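Local coordinates for de novo design, hyper stable, disulfide-rich mini protein (Synthetic construct, PDB 5JG9) that has no known natural function, being a computationally designed mini protein built as a hyperstable, disulfide-rich scaffold, at residues R24-R27 / Q31-I34. Sequence-based numbering, arbitrary orientation.
Sequences RGER and QYQI
Tyr-32 packs loosely against Gly-25 and Glu-26 of the helix. Tyr-32 CB lies 4.3 Å from Gly-25 CA. The CA atoms of Gly-25 and Tyr-32 are 5.2 Å apart. This is a close approach of helix backbone to strand backbone. Gly-25 is buried and has no side chain, and its CA meets Tyr-32 directly. Gly-25 CA and Glu-26 CG both approach the ring obliquely. With CG anti to the hydrogen on CA (chi1 69°), the tyrosine ring reaches across the flank of the helix, past Gly-25 and toward the level of the Glu-26 carboxylate.

The two segments lie where helix 14-28 turns back into strand 31-37, an edge strand of the three-stranded antiparallel sheet. The order strand, helix, strand, strand is the designed EHEE topology, and the helix packs on one face of the sheet. Tyr-32 also touches Cys-21 and Lys-22 of the helix and Ile-45 of the central strand. Cys-21 is disulfide-bonded to Cys-43, which ties the helix to that strand.

Among the polar groups, Glu-26 OE2 stands 4.3 Å from Tyr-32 OH, too far for a hydrogen bond. Glu-26 OE1 forms a salt bridge with Lys-22 NZ, one helical turn earlier.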
loop_
_atom_site.group_PDB
_atom_site.type_symbol
_atom_site.label_atom_id
_atom_site.label_comp_id
_atom_site.label_asym_id
_atom_site.label_seq_id
_atom_site.Cartn_x
_atom_site.Cartn_y
_atom_site.Cartn_z
ATOM N N ARG A 24 -6.718 -3.401 -2.224
ATOM C CA ARG A 24 -7.049 -3.165 -0.816
ATOM C C ARG A 24 -7.845 -1.866 -0.653
ATOM O O ARG A 24 -8.885 -1.807 0.019
ATOM C CB ARG A 24 -5.747 -3.190 0.017
ATOM C CG ARG A 24 -5.819 -2.866 1.496
ATOM C CD ARG A 24 -4.429 -2.948 2.178
ATOM N NE ARG A 24 -3.647 -4.220 2.260
ATOM C CZ ARG A 24 -2.665 -4.590 1.435
ATOM N NH1 ARG A 24 -2.348 -3.867 0.379
ATOM N NH2 ARG A 24 -2.000 -5.705 1.654
ATOM N N GLY A 25 -7.405 -0.809 -1.269
ATOM C CA GLY A 25 -8.143 0.502 -1.201
ATOM C C GLY A 25 -9.516 0.374 -1.833
ATOM O O GLY A 25 -10.553 0.761 -1.244
ATOM N N GLU A 26 -9.547 -0.179 -3.046
ATOM C CA GLU A 26 -10.775 -0.177 -3.843
ATOM C C GLU A 26 -11.826 -1.025 -3.191
ATOM O O GLU A 26 -12.995 -0.588 -3.107
ATOM C CB GLU A 26 -10.501 -0.608 -5.283
ATOM C CG GLU A 26 -9.800 0.532 -5.982
ATOM C CD GLU A 26 -9.591 0.352 -7.432
ATOM O OE1 GLU A 26 -9.563 -0.788 -7.942
ATOM O OE2 GLU A 26 -9.381 1.420 -8.022
ATOM N N ARG A 27 -11.410 -2.188 -2.660
ATOM C CA ARG A 27 -12.306 -3.091 -1.975
ATOM C C ARG A 27 -13.018 -2.399 -0.768
ATOM O O ARG A 27 -14.128 -2.767 -0.390
ATOM C CB ARG A 27 -11.514 -4.329 -1.595
ATOM C CG ARG A 27 -12.148 -5.302 -0.652
ATOM C CD ARG A 27 -11.094 -5.821 0.333
ATOM N NE ARG A 27 -9.891 -6.287 -0.320
ATOM C CZ ARG A 27 -8.676 -6.369 0.257
ATOM N NH1 ARG A 27 -8.447 -5.920 1.500
ATOM N NH2 ARG A 27 -7.653 -6.860 -0.469
ATOM N N GLN A 31 -8.677 5.433 0.296
ATOM C CA GLN A 31 -7.697 5.965 -0.583
ATOM C C GLN A 31 -6.395 5.193 -0.416
ATOM O O GLN A 31 -6.090 4.684 0.697
ATOM C CB GLN A 31 -7.429 7.431 -0.265
ATOM C CG GLN A 31 -8.591 8.375 -0.642
ATOM C CD GLN A 31 -8.317 9.869 -0.360
ATOM O OE1 GLN A 31 -7.160 10.305 -0.254
ATOM N NE2 GLN A 31 -9.385 10.676 -0.304
ATOM N N TYR A 32 -5.661 5.021 -1.489
ATOM C CA TYR A 32 -4.429 4.208 -1.381
ATOM C C TYR A 32 -3.330 4.928 -2.108
ATOM O O TYR A 32 -3.535 5.568 -3.104
ATOM C CB TYR A 32 -4.638 2.795 -1.964
ATOM C CG TYR A 32 -4.803 2.802 -3.493
ATOM C CD1 TYR A 32 -3.689 2.624 -4.343
ATOM C CD2 TYR A 32 -6.042 2.876 -4.072
ATOM C CE1 TYR A 32 -3.843 2.629 -5.739
ATOM C CE2 TYR A 32 -6.197 2.847 -5.475
ATOM C CZ TYR A 32 -5.099 2.801 -6.288
ATOM O OH TYR A 32 -5.306 2.742 -7.669
ATOM N N GLN A 33 -2.123 4.766 -1.613
ATOM C CA GLN A 33 -0.902 5.282 -2.204
ATOM C C GLN A 33 0.294 4.328 -1.941
ATOM O O GLN A 33 0.297 3.675 -0.915
ATOM C CB GLN A 33 -0.557 6.588 -1.474
ATOM C CG GLN A 33 -1.561 7.731 -1.675
ATOM C CD GLN A 33 -1.710 8.344 -3.061
ATOM O OE1 GLN A 33 -2.684 9.169 -3.382
ATOM N NE2 GLN A 33 -0.699 8.124 -3.862
ATOM N N ILE A 34 1.280 4.323 -2.843
ATOM C CA ILE A 34 2.454 3.499 -2.710
ATOM C C ILE A 34 3.585 4.441 -2.400
ATOM O O ILE A 34 3.779 5.467 -3.065
ATOM C CB ILE A 34 2.706 2.630 -3.952
ATOM C CG1 ILE A 34 1.747 1.416 -3.949
ATOM C CG2 ILE A 34 4.085 2.052 -3.947
ATOM C CD1 ILE A 34 0.366 1.772 -4.508
#